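Local coordinates for protein KLLA0B12012p (Kluyveromyces lactis, PDB 6Y3P) that is the C-terminal ATP-grasp domain of Pby1, a partner of the mRNA decapping enzyme Dcp2, and probably binds ATP and metal ions, at residues Arg77-Leu86 with Lys342-Pro350; Asp226-Arg234 with Lys390-Ser399. All coordinates share one frame; numbering follows the deposited sequence.

Contact 1: residues Arg77-Leu86 with Lys342-Pro350; sequences RKAIIRKHYL and KLLEVNAFP
Ile81 and Val346 bring the two backbones nearest, their CA atoms 5.1 Å apart, where the short helix 78-81 gives way to helix 83-95 beside strand 341-347. The strand belongs to the antiparallel sheet of the ATP-grasp, tubulin-tyrosine ligase-like fold. In it, a classic beta bulge puts Leu344 and Glu345 opposite the single residue Asp332. The bulge lies beside Lys83. Lys83 NZ donates a hydrogen bond to Leu344 O at 2.8 Å, in the carbonyl plane and on a lone pair. CG of Lys83 leaves anti to the backbone N (chi1 -171°), and bends at chi2 and chi4 bring the chain alongside Leu344 O. Gln198 OE1 and Leu107 O take further bonds from NZ, so three oxygens grip the ammonium group.

Next along the strand, Val346 sits under the end of helix 78-81. Val346 CB lies 3.4 Å from Ile80 O, and Val346 CG1 meets Ile80 CD1 at 3.8 Å. A water joins the backbones here: it donates to Ile80 O and accepts from Val346 N. Phe308 and Ala311 of helix 290-313 also pack on Ile80. Beyond Val346, Ile81 CG2 rests on Ala348 CB at 3.6 Å.

Ile81 CD1 lies over one face of the Arg77 guanidinium, toward its rim. That group has a salt bridge to Glu327 and a cation-pi contact with Tyr55. Its plane stands 70° from the Phe349 ring, and Arg77 NH2 approaches the ring edge, in plane, 3.7 Å from Phe349 CE1.

Contact 2: residues Asp226-Arg234 with Lys390-Ser399; sequences DLQVFVYDR and KFVEVLKLKS
Strands 228-232 and 391-396 run antiparallel, the N-to-C directions of the two short segments 137° apart, and Phe391 lies beside Phe230 on one side of the ladder. A beta bulge shifts the register by one between Val229 and Phe230. Val229 therefore bonds Leu395 O through its N and Val394 N through its O. The pairing joins the C-terminal strand to strand 228-239 of the antiparallel sheet of this ATP-grasp domain.

Phe230 can be followed outward. Phe230 CB sits over one face of the Phe391 ring, 3.7 Å from its centroid, a CH-pi contact. Phe230 CG meets Phe391 CE2 at 3.6 Å, and CD2 also faces that atom. CD1 reaches both Phe391 CD2 and Glu393 CA. Phe230 CE1 touches Glu393 CB at 3.7 Å, and CZ ends near Glu393 CG and OE2. The two phenyl planes are nearly parallel, 6° apart, but strongly offset, with little overlap.

Glu393 runs on, extended, to Gln228. Gln228 NE2 gives Glu393 OE2 a bond of 2.8 Å from above the carboxylate plane, while OE2 lies in the amide plane. Lys396 NZ makes a weak salt bridge to the same oxygen. On the side of Val229 and Val231, Val231 CG2 meets CG2 of the bulge residue Val394 at 3.7 Å, and Val304 of helix 290-313 packs there too. The contact thus combines a backbone ladder and apolar packing with a carboxylate oxygen shared by an amide and an ammonium group, which would probably favour its charged form.

In the fold
From the N terminus, the chain passes the four-stranded parallel sheet and reaches 77-86, the first half of contact 1. It then lays down four strands of the five-stranded sheet and enters the six-stranded one, where 226-234 opens contact 2. After helix 290-313 the chain returns as 342-350 and closes contact 1. Helix 357-375 follows, and 390-399, at the modelled C-terminal end, closes contact 2. The two closures cross. Their centres are about 17 Å apart and their nearest atoms about 8 Å, without touching. Both reach the six-stranded sheet: contact 1 joins the early helices to strand 341-347, and contact 2 joins the last strand to strand 228-239. Helix 290-313 packs against both.

Contact 1: residues Arg77-Leu86 with Lys342-Pro350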
loop_
_atom_site.group_PDB
_atom_site.type_symbol
_atom_site.label_atom_id
_atom_site.label_comp_id
_atom_site.label_asym_id
_atom_site.label_seq_id
_atom_site.Cartn_x
_atom_site.Cartn_y
_atom_site.Cartn_z
ATOM N N ARG A 77 1.961 13.133 -1.176
ATOM C CA ARG A 77 1.438 11.800 -1.357
ATOM C C ARG A 77 0.573 11.318 -0.165
ATOM O O ARG A 77 0.179 10.157 -0.130
ATOM C CB ARG A 77 2.583 10.831 -1.721
ATOM C CG ARG A 77 3.523 10.452 -0.609
ATOM C CD ARG A 77 4.870 11.144 -0.668
ATOM N NE ARG A 77 5.447 11.116 0.679
ATOM C CZ ARG A 77 6.338 10.227 1.103
ATOM N NH1 ARG A 77 6.754 10.245 2.364
ATOM N NH2 ARG A 77 6.833 9.324 0.268
ATOM N N LYS A 78 0.236 12.229 0.761
ATOM C CA LYS A 78 -0.583 12.002 1.968
ATOM C C LYS A 78 -1.963 11.422 1.642
ATOM O O LYS A 78 -2.470 10.588 2.391
ATOM C CB LYS A 78 -0.701 13.318 2.766
ATOM C CG LYS A 78 -1.916 13.464 3.671
ATOM C CD LYS A 78 -1.675 14.509 4.729
ATOM C CE LYS A 78 -2.877 14.656 5.612
ATOM N NZ LYS A 78 -2.597 15.500 6.802
ATOM N N ALA A 79 -2.542 11.848 0.498
ATOM C CA ALA A 79 -3.835 11.407 -0.036
ATOM C C ALA A 79 -3.868 9.894 -0.343
ATOM O O ALA A 79 -4.957 9.348 -0.493
ATOM C CB ALA A 79 -4.184 12.216 -1.284
ATOM N N ILE A 80 -2.697 9.212 -0.442
ATOM C CA ILE A 80 -2.676 7.764 -0.692
ATOM C C ILE A 80 -1.913 7.001 0.403
ATOM O O ILE A 80 -2.328 5.904 0.743
ATOM C CB ILE A 80 -2.236 7.338 -2.141
ATOM C CG1 ILE A 80 -0.705 7.413 -2.368
ATOM C CG2 ILE A 80 -2.996 8.131 -3.212
ATOM C CD1 ILE A 80 -0.197 6.618 -3.543
ATOM N N ILE A 81 -0.839 7.568 0.984
ATOM C CA ILE A 81 -0.074 6.840 2.021
ATOM C C ILE A 81 -0.720 6.947 3.417
ATOM O O ILE A 81 -0.357 6.176 4.306
ATOM C CB ILE A 81 1.447 7.158 2.045
ATOM C CG1 ILE A 81 1.737 8.669 2.270
ATOM C CG2 ILE A 81 2.122 6.613 0.784
ATOM C CD1 ILE A 81 3.150 9.007 2.815
ATOM N N ARG A 82 -1.716 7.827 3.593
ATOM C CA ARG A 82 -2.425 7.916 4.870
ATOM C C ARG A 82 -3.782 7.256 4.705
ATOM O O ARG A 82 -4.600 7.739 3.926
ATOM C CB ARG A 82 -2.550 9.371 5.363
ATOM C CG ARG A 82 -1.222 10.003 5.787
ATOM C CD ARG A 82 -0.870 9.748 7.248
ATOM N NE ARG A 82 -1.847 10.331 8.176
ATOM C CZ ARG A 82 -1.835 11.596 8.595
ATOM N NH1 ARG A 82 -0.901 12.438 8.168
ATOM N NH2 ARG A 82 -2.761 12.027 9.441
ATOM N N LYS A 83 -4.012 6.138 5.424
ATOM C CA LYS A 83 -5.241 5.331 5.347
ATOM C C LYS A 83 -6.527 6.135 5.658
ATOM O O LYS A 83 -7.567 5.806 5.093
ATOM C CB LYS A 83 -5.125 4.036 6.200
ATOM C CG LYS A 83 -6.258 2.982 6.058
ATOM C CD LYS A 83 -6.827 2.771 4.630
ATOM C CE LYS A 83 -8.213 2.146 4.587
ATOM N NZ LYS A 83 -8.188 0.665 4.817
ATOM N N HIS A 84 -6.464 7.217 6.464
ATOM C CA HIS A 84 -7.671 8.015 6.693
ATOM C C HIS A 84 -7.981 8.804 5.411
ATOM O O HIS A 84 -9.103 8.752 4.892
ATOM C CB HIS A 84 -7.532 8.934 7.926
ATOM C CG HIS A 84 -8.635 9.950 8.072
ATOM N ND1 HIS A 84 -8.530 11.219 7.515
ATOM C CD2 HIS A 84 -9.828 9.855 8.709
ATOM C CE1 HIS A 84 -9.658 11.846 7.818
ATOM N NE2 HIS A 84 -10.467 11.074 8.543
ATOM N N TYR A 85 -6.954 9.440 4.856
ATOM C CA TYR A 85 -7.047 10.265 3.663
ATOM C C TYR A 85 -7.300 9.446 2.389
ATOM O O TYR A 85 -8.053 9.909 1.530
ATOM C CB TYR A 85 -5.819 11.178 3.579
ATOM C CG TYR A 85 -5.875 12.216 4.678
ATOM C CD1 TYR A 85 -6.567 13.411 4.497
ATOM C CD2 TYR A 85 -5.370 11.943 5.951
ATOM C CE1 TYR A 85 -6.701 14.338 5.531
ATOM C CE2 TYR A 85 -5.510 12.857 6.999
ATOM C CZ TYR A 85 -6.156 14.066 6.777
ATOM O OH TYR A 85 -6.257 15.014 7.776
ATOM N N LEU A 86 -6.758 8.205 2.315
ATOM C CA LEU A 86 -6.946 7.249 1.220
ATOM C C LEU A 86 -8.439 7.016 1.051
ATOM O O LEU A 86 -8.947 7.153 -0.064
ATOM C CB LEU A 86 -6.224 5.900 1.513
ATOM C CG LEU A 86 -6.283 4.821 0.426
ATOM C CD1 LEU A 86 -5.478 5.231 -0.812
ATOM C CD2 LEU A 86 -5.761 3.490 0.948
ATOM N N LYS A 342 -8.888 -6.826 -2.124
ATOM C CA LYS A 342 -9.371 -5.678 -1.407
ATOM C C LYS A 342 -8.201 -4.867 -0.973
ATOM O O LYS A 342 -7.335 -5.376 -0.278
ATOM C CB LYS A 342 -10.358 -6.066 -0.276
ATOM C CG LYS A 342 -11.814 -5.910 -0.771
ATOM C CD LYS A 342 -12.842 -6.755 -0.023
ATOM C CE LYS A 342 -14.269 -6.552 -0.521
ATOM N NZ LYS A 342 -14.817 -5.185 -0.229
ATOM N N LEU A 343 -8.105 -3.628 -1.476
ATOM C CA LEU A 343 -7.000 -2.760 -1.076
ATOM C C LEU A 343 -7.167 -2.346 0.382
ATOM O O LEU A 343 -8.230 -1.874 0.790
ATOM C CB LEU A 343 -6.818 -1.531 -1.995
ATOM C CG LEU A 343 -5.653 -0.597 -1.634
ATOM C CD1 LEU A 343 -4.300 -1.274 -1.828
ATOM C CD2 LEU A 343 -5.736 0.687 -2.419
ATOM N N LEU A 344 -6.106 -2.549 1.159
ATOM C CA LEU A 344 -6.104 -2.206 2.556
ATOM C C LEU A 344 -5.347 -0.900 2.776
ATOM O O LEU A 344 -5.869 -0.005 3.436
ATOM C CB LEU A 344 -5.510 -3.372 3.379
ATOM C CG LEU A 344 -5.290 -3.128 4.869
ATOM C CD1 LEU A 344 -6.631 -3.050 5.647
ATOM C CD2 LEU A 344 -4.375 -4.199 5.451
ATOM N N GLU A 345 -4.113 -0.795 2.250
ATOM C CA GLU A 345 -3.263 0.392 2.449
ATOM C C GLU A 345 -2.144 0.486 1.435
ATOM O O GLU A 345 -1.811 -0.490 0.743
ATOM C CB GLU A 345 -2.656 0.403 3.868
ATOM C CG GLU A 345 -1.688 -0.747 4.123
ATOM C CD GLU A 345 -1.326 -1.027 5.569
ATOM O OE1 GLU A 345 -1.552 -0.137 6.420
ATOM O OE2 GLU A 345 -0.796 -2.129 5.847
ATOM N N VAL A 346 -1.541 1.678 1.389
ATOM C CA VAL A 346 -0.412 2.013 0.540
ATOM C C VAL A 346 0.668 2.476 1.518
ATOM O O VAL A 346 0.427 3.350 2.338
ATOM C CB VAL A 346 -0.811 3.096 -0.511
ATOM C CG1 VAL A 346 0.386 3.561 -1.337
ATOM C CG2 VAL A 346 -1.950 2.616 -1.413
ATOM N N ASN A 347 1.821 1.826 1.481
ATOM C CA ASN A 347 2.955 2.141 2.344
ATOM C C ASN A 347 4.101 2.724 1.532
ATOM O O ASN A 347 4.556 2.133 0.552
ATOM C CB ASN A 347 3.437 0.907 3.130
ATOM C CG ASN A 347 2.393 0.325 4.043
ATOM O OD1 ASN A 347 1.993 0.927 5.044
ATOM N ND2 ASN A 347 1.914 -0.850 3.698
ATOM N N ALA A 348 4.530 3.904 1.950
ATOM C CA ALA A 348 5.669 4.648 1.430
ATOM C C ALA A 348 6.883 4.032 2.099
ATOM O O ALA A 348 6.786 3.564 3.244
ATOM C CB ALA A 348 5.568 6.119 1.849
ATOM N N PHE A 349 8.018 4.049 1.387
ATOM C CA PHE A 349 9.320 3.549 1.836
ATOM C C PHE A 349 9.195 2.165 2.537
ATOM O O PHE A 349 9.571 2.002 3.706
ATOM C CB PHE A 349 10.031 4.636 2.674
ATOM C CG PHE A 349 10.562 5.729 1.765
ATOM C CD1 PHE A 349 9.710 6.705 1.248
ATOM C CD2 PHE A 349 11.897 5.741 1.369
ATOM C CE1 PHE A 349 10.186 7.677 0.369
ATOM C CE2 PHE A 349 12.368 6.704 0.478
ATOM C CZ PHE A 349 11.515 7.677 -0.007
ATOM N N PRO A 350 8.603 1.172 1.822
ATOM C CA PRO A 350 8.419 -0.156 2.429
ATOM C C PRO A 350 9.734 -0.884 2.700
ATOM O O PRO A 350 10.743 -0.600 2.049
ATOM C CB PRO A 350 7.607 -0.909 1.363
ATOM C CG PRO A 350 7.999 -0.250 0.067
ATOM C CD PRO A 350 8.119 1.192 0.419
HETATM O O HOH W 1 -2.866 4.179 2.851
#

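Contact 2: residues Asp226-Arg234 with Lys390-Ser399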
loop_
_atom_site.group_PDB
_atom_site.type_symbol
_atom_site.label_atom_id
_atom_site.label_comp_id
_atom_site.label_asym_id
_atom_site.label_seq_id
_atom_site.Cartn_x
_atom_site.Cartn_y
_atom_site.Cartn_z
ATOM N N ASP A 226 5.517 12.545 -14.277
ATOM C CA ASP A 226 4.149 13.054 -14.346
ATOM C C ASP A 226 3.405 12.621 -15.637
ATOM O O ASP A 226 3.306 13.401 -16.579
ATOM C CB ASP A 226 4.110 14.583 -14.139
ATOM C CG ASP A 226 2.729 15.218 -13.982
ATOM O OD1 ASP A 226 1.718 14.589 -14.407
ATOM O OD2 ASP A 226 2.664 16.383 -13.520
ATOM N N LEU A 227 2.779 11.434 -15.662
ATOM C CA LEU A 227 2.804 10.381 -14.659
ATOM C C LEU A 227 2.691 9.058 -15.366
ATOM O O LEU A 227 1.815 8.883 -16.216
ATOM C CB LEU A 227 1.626 10.522 -13.664
ATOM C CG LEU A 227 1.420 9.374 -12.632
ATOM C CD1 LEU A 227 2.373 9.512 -11.436
ATOM C CD2 LEU A 227 -0.007 9.350 -12.132
ATOM N N GLN A 228 3.531 8.103 -14.964
ATOM C CA GLN A 228 3.455 6.722 -15.410
ATOM C C GLN A 228 3.374 5.863 -14.181
ATOM O O GLN A 228 4.083 6.116 -13.201
ATOM C CB GLN A 228 4.657 6.338 -16.239
ATOM C CG GLN A 228 4.514 6.734 -17.702
ATOM C CD GLN A 228 5.814 6.505 -18.402
ATOM O OE1 GLN A 228 6.816 7.161 -18.101
ATOM N NE2 GLN A 228 5.856 5.498 -19.269
ATOM N N VAL A 229 2.468 4.881 -14.199
ATOM C CA VAL A 229 2.267 3.969 -13.076
ATOM C C VAL A 229 2.605 2.564 -13.526
ATOM O O VAL A 229 2.080 2.094 -14.532
ATOM C CB VAL A 229 0.879 4.058 -12.401
ATOM C CG1 VAL A 229 0.863 3.220 -11.116
ATOM C CG2 VAL A 229 0.483 5.508 -12.103
ATOM N N PHE A 230 3.529 1.922 -12.803
ATOM C CA PHE A 230 4.027 0.610 -13.135
ATOM C C PHE A 230 3.806 -0.343 -11.992
ATOM O O PHE A 230 4.227 -0.083 -10.861
ATOM C CB PHE A 230 5.519 0.678 -13.458
ATOM C CG PHE A 230 5.872 1.526 -14.651
ATOM C CD1 PHE A 230 5.871 0.986 -15.931
ATOM C CD2 PHE A 230 6.229 2.859 -14.494
ATOM C CE1 PHE A 230 6.210 1.764 -17.030
ATOM C CE2 PHE A 230 6.578 3.632 -15.594
ATOM C CZ PHE A 230 6.558 3.082 -16.856
ATOM N N VAL A 231 3.123 -1.441 -12.281
ATOM C CA VAL A 231 2.887 -2.487 -11.296
ATOM C C VAL A 231 3.889 -3.608 -11.575
ATOM O O VAL A 231 4.072 -4.026 -12.715
ATOM C CB VAL A 231 1.418 -2.966 -11.313
ATOM C CG1 VAL A 231 1.221 -4.202 -10.451
ATOM C CG2 VAL A 231 0.467 -1.854 -10.876
ATOM N N TYR A 232 4.578 -4.040 -10.530
ATOM C CA TYR A 232 5.526 -5.144 -10.565
ATOM C C TYR A 232 4.725 -6.451 -10.332
ATOM O O TYR A 232 4.135 -6.639 -9.261
ATOM C CB TYR A 232 6.624 -4.937 -9.500
ATOM C CG TYR A 232 7.736 -5.952 -9.602
ATOM C CD1 TYR A 232 8.313 -6.268 -10.835
ATOM C CD2 TYR A 232 8.226 -6.588 -8.472
ATOM C CE1 TYR A 232 9.328 -7.220 -10.938
ATOM C CE2 TYR A 232 9.250 -7.533 -8.561
ATOM C CZ TYR A 232 9.798 -7.842 -9.797
ATOM O OH TYR A 232 10.817 -8.751 -9.877
ATOM N N ASP A 233 4.663 -7.310 -11.364
ATOM C CA ASP A 233 3.877 -8.552 -11.364
ATOM C C ASP A 233 4.439 -9.702 -10.525
ATOM O O ASP A 233 3.754 -10.704 -10.388
ATOM C CB ASP A 233 3.591 -9.044 -12.797
ATOM C CG ASP A 233 2.336 -8.420 -13.389
ATOM O OD1 ASP A 233 1.642 -7.669 -12.658
ATOM O OD2 ASP A 233 2.048 -8.683 -14.577
ATOM N N ARG A 234 5.646 -9.568 -9.974
ATOM C CA ARG A 234 6.206 -10.590 -9.095
ATOM C C ARG A 234 5.868 -10.098 -7.689
ATOM O O ARG A 234 6.567 -9.250 -7.129
ATOM C CB ARG A 234 7.711 -10.746 -9.326
ATOM C CG ARG A 234 8.059 -11.196 -10.769
ATOM C CD ARG A 234 9.518 -11.638 -10.905
ATOM N NE ARG A 234 9.825 -12.777 -10.033
ATOM C CZ ARG A 234 11.047 -13.183 -9.720
ATOM N NH1 ARG A 234 12.110 -12.565 -10.224
ATOM N NH2 ARG A 234 11.220 -14.222 -8.910
ATOM N N LYS A 390 7.585 -8.028 -16.640
ATOM C CA LYS A 390 6.820 -8.156 -15.404
ATOM C C LYS A 390 6.613 -6.778 -14.743
ATOM O O LYS A 390 5.989 -6.692 -13.688
ATOM C CB LYS A 390 7.443 -9.197 -14.462
ATOM C CG LYS A 390 7.590 -10.555 -15.148
ATOM C CD LYS A 390 6.996 -11.686 -14.359
ATOM C CE LYS A 390 7.239 -12.997 -15.058
ATOM N NZ LYS A 390 6.217 -13.248 -16.108
ATOM N N PHE A 391 7.101 -5.701 -15.400
ATOM C CA PHE A 391 6.961 -4.294 -14.986
ATOM C C PHE A 391 5.956 -3.689 -15.959
ATOM O O PHE A 391 6.318 -3.246 -17.042
ATOM C CB PHE A 391 8.309 -3.580 -15.066
ATOM C CG PHE A 391 8.467 -2.368 -14.180
ATOM C CD1 PHE A 391 8.445 -2.491 -12.789
ATOM C CD2 PHE A 391 8.763 -1.121 -14.727
ATOM C CE1 PHE A 391 8.664 -1.384 -11.971
ATOM C CE2 PHE A 391 9.001 -0.016 -13.902
ATOM C CZ PHE A 391 8.939 -0.153 -12.534
ATOM N N VAL A 392 4.687 -3.726 -15.585
ATOM C CA VAL A 392 3.586 -3.346 -16.463
ATOM C C VAL A 392 3.057 -1.926 -16.234
ATOM O O VAL A 392 2.659 -1.580 -15.121
ATOM C CB VAL A 392 2.472 -4.421 -16.315
ATOM C CG1 VAL A 392 1.303 -4.172 -17.272
ATOM C CG2 VAL A 392 3.044 -5.831 -16.495
ATOM N N GLU A 393 2.997 -1.134 -17.312
ATOM C CA GLU A 393 2.442 0.211 -17.273
ATOM C C GLU A 393 0.921 0.113 -17.253
ATOM O O GLU A 393 0.331 -0.321 -18.246
ATOM C CB GLU A 393 2.909 1.033 -18.454
ATOM C CG GLU A 393 2.716 2.514 -18.206
ATOM C CD GLU A 393 2.772 3.310 -19.485
ATOM O OE1 GLU A 393 1.704 3.513 -20.103
ATOM O OE2 GLU A 393 3.894 3.645 -19.919
ATOM N N VAL A 394 0.295 0.513 -16.116
ATOM C CA VAL A 394 -1.149 0.395 -15.887
ATOM C C VAL A 394 -1.884 1.729 -16.032
ATOM O O VAL A 394 -3.112 1.752 -16.148
ATOM C CB VAL A 394 -1.463 -0.304 -14.532
ATOM C CG1 VAL A 394 -0.850 -1.691 -14.482
ATOM C CG2 VAL A 394 -0.994 0.535 -13.335
ATOM N N LEU A 395 -1.142 2.833 -16.009
ATOM C CA LEU A 395 -1.694 4.178 -16.192
ATOM C C LEU A 395 -0.628 5.081 -16.708
ATOM O O LEU A 395 0.519 4.991 -16.264
ATOM C CB LEU A 395 -2.271 4.761 -14.885
ATOM C CG LEU A 395 -3.019 6.104 -15.006
ATOM C CD1 LEU A 395 -4.387 5.937 -15.714
ATOM C CD2 LEU A 395 -3.171 6.784 -13.652
ATOM N N LYS A 396 -1.012 5.967 -17.630
ATOM C CA LYS A 396 -0.155 7.012 -18.163
ATOM C C LYS A 396 -0.975 8.272 -18.297
ATOM O O LYS A 396 -1.999 8.267 -18.989
ATOM C CB LYS A 396 0.457 6.610 -19.508
ATOM C CG LYS A 396 1.621 7.500 -19.953
ATOM C CD LYS A 396 1.625 7.769 -21.477
ATOM C CE LYS A 396 2.037 6.605 -22.356
ATOM N NZ LYS A 396 3.469 6.236 -22.190
ATOM N N LEU A 397 -0.554 9.344 -17.617
ATOM C CA LEU A 397 -1.188 10.657 -17.732
ATOM C C LEU A 397 -0.222 11.617 -18.406
ATOM O O LEU A 397 0.969 11.626 -18.069
ATOM C CB LEU A 397 -1.599 11.228 -16.366
ATOM C CG LEU A 397 -2.606 10.424 -15.537
ATOM C CD1 LEU A 397 -2.724 11.011 -14.155
ATOM C CD2 LEU A 397 -3.983 10.386 -16.191
ATOM N N LYS A 398 -0.735 12.437 -19.345
ATOM C CA LYS A 398 0.058 13.451 -20.042
ATOM C C LYS A 398 -0.111 14.785 -19.326
ATOM O O LYS A 398 -1.100 15.485 -19.586
ATOM C CB LYS A 398 -0.341 13.572 -21.534
ATOM C CG LYS A 398 0.293 12.514 -22.422
ATOM C CD LYS A 398 -0.621 12.112 -23.575
ATOM C CE LYS A 398 -0.262 10.761 -24.162
ATOM N NZ LYS A 398 -0.658 9.628 -23.274
ATOM N N SER A 399 0.823 15.126 -18.399
ATOM C CA SER A 399 0.800 16.394 -17.650
ATOM C C SER A 399 2.132 16.702 -16.959
ATOM O O SER A 399 2.243 17.673 -16.206
ATOM C CB SER A 399 -0.352 16.425 -16.645
ATOM O OG SER A 399 -1.120 17.606 -16.819
#